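Local atomic coordinates of protein ACDH-11, isoform b (Caenorhabditis elegans, PDB entry 4Y9J), a protein that belongs to the acyl-CoA dehydrogenase family and binds flavin-adenine dinucleotide within a four-chain assembly. Residues M394-K408 / A524-S536. Numbering follows the deposited sequence.
Sequences MLRLITPVLKLYAGK and ARHIAFTIARIYS. With UCC (S-{(3S,5R,9R)-1-[(2R,3S,4R,5R)-5-(6-amino-9H-purin-9-yl)-4-hydroxy-3-(phosphonooxy)tetrahydrofuran-2-yl]-3,5,9-trihydroxy-8,8-dimethyl-3,5-dioxido-10,14-dioxo-2,4,6-trioxa-11,15-diaza-3lambda~5~,5lambda~5~-diphosphaheptadecan-17-yl} undecanethioate), chain F.
Val401 meets Ala528 and Ala532 where helices 394-408 and 524-536 cross almost perpendicularly, their axes 9.3 Å apart at closest approach and the signed angle -99°. The crossing joins the acyl-CoA dehydrogenase C-terminal domain, helix 389-419, to helix 524-545 of the ACDH-11 C-terminal domain-like region. Here Val401 CG1, anti to its own backbone N (chi1 172°), lies 3.5 Å from Ala532 CB, while its CG2 branch faces Ile531 CG2. Ala532 CB also sits over one face of the Tyr405 ring, 3.9 Å from its centroid, a CH-pi contact. The ring of Tyr405 turns its edge onto a face of Phe529 in a T-shaped stack, centroids 5.0 Å apart and planes at 89°; Arg525 CG covers the opposite face of Phe529, and Leu404 CD1 and Lys408 CG lie at its edge. Lys408 CE packs against Arg525 NH1; Lys408 NZ makes salt bridges with Glu419 and Glu416 of the second subunit, and Arg525 bonds Asn450 through NE and the same Glu416 through NH2. At the other end Ile398 CD1 packs off-centre against Tyr535, whose OH is hydrogen-bonded to Glu374, and Met394 SD approaches that ring obliquely. While Arg533 NE bonds Leu567 O, a water bridges the helices, 2.8 Å from Tyr405 OH and accepting from Arg533 NH1 at 2.9 Å.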
loop_
_atom_site.group_PDB
_atom_site.type_symbol
_atom_site.label_atom_id
_atom_site.label_comp_id
_atom_site.label_asym_id
_atom_site.label_seq_id
_atom_site.Cartn_x
_atom_site.Cartn_y
_atom_site.Cartn_z
ATOM N N MET B 394 -8.790 -19.274 46.306
ATOM C CA MET B 394 -7.669 -19.399 45.399
ATOM C C MET B 394 -8.047 -19.104 43.940
ATOM O O MET B 394 -7.209 -18.599 43.171
ATOM C CB MET B 394 -7.006 -20.774 45.522
ATOM C CG MET B 394 -6.215 -20.965 46.802
ATOM S SD MET B 394 -5.138 -19.572 47.141
ATOM C CE MET B 394 -6.150 -18.580 48.254
ATOM N N LEU B 395 -9.294 -19.362 43.546
ATOM C CA LEU B 395 -9.737 -18.967 42.191
ATOM C C LEU B 395 -9.731 -17.468 42.046
ATOM O O LEU B 395 -9.256 -16.948 41.052
ATOM C CB LEU B 395 -11.153 -19.464 41.884
ATOM C CG LEU B 395 -11.793 -19.122 40.537
ATOM C CD1 LEU B 395 -10.916 -19.421 39.312
ATOM C CD2 LEU B 395 -13.146 -19.806 40.451
ATOM N N ARG B 396 -10.206 -16.761 43.058
ATOM C CA ARG B 396 -10.298 -15.298 42.954
ATOM C C ARG B 396 -8.928 -14.642 42.959
ATOM O O ARG B 396 -8.699 -13.649 42.221
ATOM C CB ARG B 396 -11.162 -14.738 44.095
ATOM C CG ARG B 396 -11.249 -13.206 44.073
ATOM C CD ARG B 396 -12.007 -12.604 42.900
ATOM N NE ARG B 396 -12.005 -11.143 42.923
ATOM C CZ ARG B 396 -11.135 -10.357 42.261
ATOM N NH1 ARG B 396 -10.194 -10.862 41.444
ATOM N NH2 ARG B 396 -11.235 -9.033 42.401
ATOM N N LEU B 397 -8.020 -15.236 43.733
ATOM C CA LEU B 397 -6.638 -14.759 43.855
ATOM C C LEU B 397 -5.785 -15.091 42.613
ATOM O O LEU B 397 -5.033 -14.231 42.100
ATOM C CB LEU B 397 -5.968 -15.385 45.068
ATOM C CG LEU B 397 -4.493 -15.054 45.200
ATOM C CD1 LEU B 397 -4.355 -13.545 45.388
ATOM C CD2 LEU B 397 -3.846 -15.842 46.327
ATOM N N ILE B 398 -5.864 -16.337 42.153
ATOM C CA ILE B 398 -5.015 -16.812 41.066
ATOM C C ILE B 398 -5.223 -16.119 39.713
ATOM O O ILE B 398 -4.299 -15.981 38.954
ATOM C CB ILE B 398 -5.057 -18.339 40.934
ATOM C CG1 ILE B 398 -3.797 -18.846 40.234
ATOM C CG2 ILE B 398 -6.282 -18.797 40.176
ATOM C CD1 ILE B 398 -3.719 -20.346 40.199
ATOM N N THR B 399 -6.431 -15.668 39.430
ATOM C CA THR B 399 -6.767 -15.172 38.146
ATOM C C THR B 399 -5.931 -13.929 37.821
ATOM O O THR B 399 -5.219 -13.907 36.782
ATOM C CB THR B 399 -8.287 -14.936 38.071
ATOM O OG1 THR B 399 -8.905 -16.204 38.031
ATOM C CG2 THR B 399 -8.616 -14.276 36.794
ATOM N N PRO B 400 -5.913 -12.921 38.733
ATOM C CA PRO B 400 -5.067 -11.767 38.378
ATOM C C PRO B 400 -3.560 -12.036 38.487
ATOM O O PRO B 400 -2.785 -11.464 37.697
ATOM C CB PRO B 400 -5.490 -10.706 39.394
ATOM C CG PRO B 400 -6.055 -11.492 40.582
ATOM C CD PRO B 400 -6.769 -12.622 39.894
ATOM N N VAL B 401 -3.172 -12.881 39.448
ATOM C CA VAL B 401 -1.765 -13.229 39.674
ATOM C C VAL B 401 -1.236 -13.923 38.409
ATOM O O VAL B 401 -0.208 -13.539 37.857
ATOM C CB VAL B 401 -1.585 -14.106 40.918
ATOM C CG1 VAL B 401 -0.155 -14.597 41.018
ATOM C CG2 VAL B 401 -1.993 -13.358 42.171
ATOM N N LEU B 402 -1.974 -14.918 37.932
ATOM C CA LEU B 402 -1.617 -15.605 36.679
ATOM C C LEU B 402 -1.489 -14.709 35.452
ATOM O O LEU B 402 -0.462 -14.706 34.748
ATOM C CB LEU B 402 -2.610 -16.699 36.401
ATOM C CG LEU B 402 -2.527 -17.411 35.076
ATOM C CD1 LEU B 402 -1.247 -18.195 34.935
ATOM C CD2 LEU B 402 -3.713 -18.346 34.887
ATOM N N LYS B 403 -2.535 -13.927 35.222
ATOM C CA LYS B 403 -2.528 -13.012 34.119
ATOM C C LYS B 403 -1.325 -12.076 34.196
ATOM O O LYS B 403 -0.584 -11.905 33.195
ATOM C CB LYS B 403 -3.856 -12.227 34.064
ATOM C CG LYS B 403 -4.191 -11.446 32.782
ATOM C CD LYS B 403 -3.231 -10.345 32.389
ATOM C CE LYS B 403 -3.897 -9.300 31.515
ATOM N NZ LYS B 403 -2.994 -8.266 31.000
ATOM N N LEU B 404 -1.149 -11.401 35.308
ATOM C CA LEU B 404 -0.120 -10.377 35.356
ATOM C C LEU B 404 1.260 -11.002 35.305
ATOM O O LEU B 404 2.199 -10.432 34.722
ATOM C CB LEU B 404 -0.279 -9.463 36.556
ATOM C CG LEU B 404 -0.040 -10.003 37.952
ATOM C CD1 LEU B 404 1.431 -9.853 38.356
ATOM C CD2 LEU B 404 -0.941 -9.312 38.979
ATOM N N TYR B 405 1.429 -12.169 35.878
ATOM C CA TYR B 405 2.760 -12.766 35.929
ATOM C C TYR B 405 3.188 -13.334 34.551
ATOM O O TYR B 405 4.297 -12.993 34.043
ATOM C CB TYR B 405 2.875 -13.816 37.051
ATOM C CG TYR B 405 4.358 -14.191 37.318
ATOM C CD1 TYR B 405 5.197 -13.296 37.944
ATOM C CD2 TYR B 405 4.881 -15.392 36.903
ATOM C CE1 TYR B 405 6.517 -13.609 38.195
ATOM C CE2 TYR B 405 6.181 -15.728 37.133
ATOM C CZ TYR B 405 7.002 -14.833 37.806
ATOM O OH TYR B 405 8.328 -15.099 38.027
ATOM N N ALA B 406 2.344 -14.179 33.938
ATOM C CA ALA B 406 2.648 -14.699 32.612
ATOM C C ALA B 406 2.780 -13.545 31.608
ATOM O O ALA B 406 3.607 -13.579 30.684
ATOM C CB ALA B 406 1.573 -15.693 32.126
ATOM N N GLY B 407 1.960 -12.520 31.825
ATOM C CA GLY B 407 1.958 -11.321 31.044
ATOM C C GLY B 407 3.286 -10.637 30.983
ATOM O O GLY B 407 3.731 -10.157 29.945
ATOM N N LYS B 408 3.919 -10.577 32.141
ATOM C CA LYS B 408 5.149 -9.859 32.288
ATOM C C LYS B 408 6.330 -10.762 31.917
ATOM O O LYS B 408 7.366 -10.270 31.505
ATOM C CB LYS B 408 5.241 -9.300 33.690
ATOM C CG LYS B 408 6.437 -8.451 34.007
ATOM C CD LYS B 408 6.730 -7.378 32.970
ATOM C CE LYS B 408 5.559 -6.411 32.807
ATOM N NZ LYS B 408 5.740 -5.389 31.804
ATOM N N ALA B 524 2.819 -3.307 45.341
ATOM C CA ALA B 524 1.775 -4.277 44.923
ATOM C C ALA B 524 2.332 -5.316 43.900
ATOM O O ALA B 524 1.976 -6.485 43.941
ATOM C CB ALA B 524 0.599 -3.538 44.366
ATOM N N ARG B 525 3.226 -4.910 42.970
ATOM C CA ARG B 525 3.733 -5.841 42.010
ATOM C C ARG B 525 4.658 -6.891 42.635
ATOM O O ARG B 525 4.642 -8.057 42.269
ATOM C CB ARG B 525 4.451 -5.068 40.816
ATOM C CG ARG B 525 4.943 -6.012 39.776
ATOM C CD ARG B 525 5.841 -5.376 38.701
ATOM N NE ARG B 525 5.136 -4.440 37.881
ATOM C CZ ARG B 525 5.489 -4.168 36.615
ATOM N NH1 ARG B 525 6.537 -4.781 36.044
ATOM N NH2 ARG B 525 4.784 -3.298 35.950
ATOM N N HIS B 526 5.483 -6.472 43.590
ATOM C CA HIS B 526 6.365 -7.390 44.287
ATOM C C HIS B 526 5.567 -8.443 45.082
ATOM O O HIS B 526 5.915 -9.582 45.077
ATOM C CB HIS B 526 7.311 -6.637 45.200
ATOM C CG HIS B 526 8.208 -5.675 44.488
ATOM N ND1 HIS B 526 7.763 -4.473 43.971
ATOM C CD2 HIS B 526 9.525 -5.733 44.213
ATOM C CE1 HIS B 526 8.783 -3.833 43.408
ATOM N NE2 HIS B 526 9.858 -4.582 43.534
ATOM N N ILE B 527 4.493 -8.018 45.743
ATOM C CA ILE B 527 3.568 -8.919 46.449
ATOM C C ILE B 527 2.960 -9.905 45.439
ATOM O O ILE B 527 3.077 -11.125 45.639
ATOM C CB ILE B 527 2.463 -8.129 47.190
ATOM C CG1 ILE B 527 3.081 -7.305 48.303
ATOM C CG2 ILE B 527 1.341 -9.068 47.700
ATOM C CD1 ILE B 527 2.155 -6.327 49.010
ATOM N N ALA B 528 2.390 -9.408 44.335
ATOM C CA ALA B 528 1.787 -10.263 43.342
ATOM C C ALA B 528 2.768 -11.286 42.749
ATOM O O ALA B 528 2.421 -12.460 42.601
ATOM C CB ALA B 528 1.070 -9.457 42.266
ATOM N N PHE B 529 3.988 -10.852 42.413
ATOM C CA PHE B 529 4.995 -11.749 41.856
ATOM C C PHE B 529 5.434 -12.844 42.871
ATOM O O PHE B 529 5.758 -13.963 42.496
ATOM C CB PHE B 529 6.226 -10.938 41.484
ATOM C CG PHE B 529 6.215 -10.299 40.106
ATOM C CD1 PHE B 529 5.074 -9.900 39.468
ATOM C CD2 PHE B 529 7.459 -9.971 39.494
ATOM C CE1 PHE B 529 5.087 -9.343 38.177
ATOM C CE2 PHE B 529 7.473 -9.367 38.220
ATOM C CZ PHE B 529 6.289 -9.064 37.565
ATOM N N THR B 530 5.536 -12.483 44.146
ATOM C CA THR B 530 5.913 -13.455 45.172
ATOM C C THR B 530 4.868 -14.544 45.277
ATOM O O THR B 530 5.202 -15.702 45.385
ATOM C CB THR B 530 6.125 -12.781 46.515
ATOM O OG1 THR B 530 7.141 -11.786 46.367
ATOM C CG2 THR B 530 6.527 -13.803 47.559
ATOM N N ILE B 531 3.603 -14.146 45.228
ATOM C CA ILE B 531 2.501 -15.103 45.212
ATOM C C ILE B 531 2.647 -16.051 43.995
ATOM O O ILE B 531 2.619 -17.339 44.142
ATOM C CB ILE B 531 1.142 -14.390 45.256
ATOM C CG1 ILE B 531 0.990 -13.725 46.610
ATOM C CG2 ILE B 531 -0.014 -15.403 45.046
ATOM C CD1 ILE B 531 -0.187 -12.792 46.769
ATOM N N ALA B 532 2.861 -15.455 42.836
ATOM C CA ALA B 532 2.963 -16.239 41.626
ATOM C C ALA B 532 4.057 -17.265 41.770
ATOM O O ALA B 532 3.863 -18.404 41.473
ATOM C CB ALA B 532 3.233 -15.351 40.422
ATOM N N ARG B 533 5.226 -16.864 42.271
ATOM C CA ARG B 533 6.366 -17.771 42.318
ATOM C C ARG B 533 6.214 -18.858 43.382
ATOM O O ARG B 533 6.675 -19.972 43.182
ATOM C CB ARG B 533 7.635 -16.991 42.552
ATOM C CG ARG B 533 7.951 -16.079 41.374
ATOM C CD ARG B 533 9.191 -15.221 41.519
ATOM N NE ARG B 533 9.107 -14.263 42.640
ATOM C CZ ARG B 533 9.377 -12.942 42.628
ATOM N NH1 ARG B 533 9.788 -12.321 41.469
ATOM N NH2 ARG B 533 9.249 -12.260 43.820
ATOM N N ILE B 534 5.669 -18.501 44.540
ATOM C CA ILE B 534 5.404 -19.462 45.602
ATOM C C ILE B 534 4.437 -20.526 45.089
ATOM O O ILE B 534 4.649 -21.738 45.284
ATOM C CB ILE B 534 4.853 -18.763 46.883
ATOM C CG1 ILE B 534 6.014 -17.977 47.541
ATOM C CG2 ILE B 534 4.265 -19.787 47.890
ATOM C CD1 ILE B 534 5.607 -17.082 48.689
ATOM N N TYR B 535 3.354 -20.057 44.502
ATOM C CA TYR B 535 2.288 -20.951 44.050
ATOM C C TYR B 535 2.846 -21.848 42.945
ATOM O O TYR B 535 2.649 -23.081 42.973
ATOM C CB TYR B 535 1.092 -20.109 43.570
ATOM C CG TYR B 535 -0.269 -20.742 43.708
ATOM C CD1 TYR B 535 -0.446 -22.123 43.677
ATOM C CD2 TYR B 535 -1.415 -19.923 43.795
ATOM C CE1 TYR B 535 -1.744 -22.688 43.818
ATOM C CE2 TYR B 535 -2.698 -20.460 43.916
ATOM C CZ TYR B 535 -2.870 -21.814 43.871
ATOM O OH TYR B 535 -4.139 -22.294 43.943
ATOM N N SER B 536 3.596 -21.254 42.015
ATOM C CA SER B 536 4.119 -21.986 40.847
ATOM C C SER B 536 5.155 -23.031 41.321
ATOM O O SER B 536 5.180 -24.198 40.854
ATOM C CB SER B 536 4.728 -21.049 39.798
ATOM O OG SER B 536 3.743 -20.218 39.200
HETATM O OA1 UCC F . -8.838 -4.936 27.075
HETATM C CA1 UCC F . -9.981 -5.414 26.712
HETATM C CA2 UCC F . -10.294 -6.381 25.564
HETATM C CA3 UCC F . -9.189 -7.174 24.939
HETATM C CA4 UCC F . -9.623 -8.650 24.646
HETATM C CA5 UCC F . -8.852 -9.601 25.571
HETATM C CA6 UCC F . -8.384 -10.811 24.842
HETATM C CA7 UCC F . -7.620 -11.758 25.753
HETATM C CA8 UCC F . -7.489 -12.872 24.793
HETATM C CA9 UCC F . -6.235 -13.536 24.607
HETATM C C10 UCC F . -5.652 -13.354 23.278
HETATM C C11 UCC F . -4.360 -12.623 23.613
HETATM S S UCC F . -11.456 -5.037 27.406
HETATM C CP1 UCC F . -11.181 -3.818 28.747
HETATM C CP2 UCC F . -10.323 -4.295 29.879
HETATM N NP1 UCC F . -10.373 -3.392 31.046
HETATM C CP3 UCC F . -9.895 -3.856 32.202
HETATM O OP1 UCC F . -9.309 -4.932 32.329
HETATM C CP4 UCC F . -10.163 -3.018 33.435
HETATM C CP5 UCC F . -8.841 -2.779 34.180
HETATM N NP2 UCC F . -9.265 -2.141 35.420
HETATM C CP6 UCC F . -9.693 -2.796 36.498
HETATM O OP2 UCC F . -9.670 -4.015 36.599
HETATM C CP8 UCC F . -10.098 -1.908 37.656
HETATM O OP3 UCC F . -9.530 -2.454 38.885
HETATM C CPB UCC F . -11.572 -1.855 37.982
HETATM C CP7 UCC F . -12.386 -3.158 37.987
HETATM C CP9 UCC F . -12.156 -1.411 36.570
HETATM C CPA UCC F . -12.021 -0.565 38.703
HETATM O O7 UCC F . -13.456 -0.596 38.905
HETATM P P2 UCC F . -14.130 0.321 40.058
HETATM O O21 UCC F . -15.642 0.163 40.031
HETATM O O22 UCC F . -13.402 1.671 40.011
HETATM O O6 UCC F . -13.500 -0.406 41.370
HETATM P P1 UCC F . -14.253 -1.164 42.551
HETATM O O11 UCC F . -15.227 -0.270 43.304
HETATM O O12 UCC F . -13.122 -1.808 43.294
HETATM O "O5'" UCC F . -15.078 -2.317 41.670
HETATM C "C5'" UCC F . -16.526 -2.354 41.701
HETATM C "C4'" UCC F . -17.051 -3.753 42.077
HETATM C "C3'" UCC F . -16.571 -4.174 43.463
HETATM O "O3'" UCC F . -17.599 -4.992 43.964
HETATM P P3 UCC F . -18.455 -4.594 45.230
HETATM O O33 UCC F . -19.469 -5.714 45.290
HETATM O O32 UCC F . -19.164 -3.324 44.823
HETATM O O31 UCC F . -17.414 -4.502 46.375
HETATM C "C2'" UCC F . -15.327 -5.023 43.240
HETATM O "O2'" UCC F . -15.132 -6.078 44.179
HETATM O "O4'" UCC F . -16.528 -4.734 41.156
HETATM C "C1'" UCC F . -15.731 -5.649 41.899
HETATM N N9 UCC F . -14.625 -6.150 41.070
HETATM C C4 UCC F . -14.408 -7.450 40.899
HETATM N N3 UCC F . -15.034 -8.592 41.271
HETATM C C8 UCC F . -13.674 -5.410 40.454
HETATM N N7 UCC F . -12.828 -6.241 39.818
HETATM C C5 UCC F . -13.227 -7.514 40.041
HETATM C C6 UCC F . -12.800 -8.873 39.610
HETATM N N6 UCC F . -11.711 -9.000 38.810
HETATM N N1 UCC F . -13.488 -9.951 40.105
HETATM C C2 UCC F . -14.563 -9.797 40.905
HETATM O O HOH W 1 9.969 -12.969 38.676
#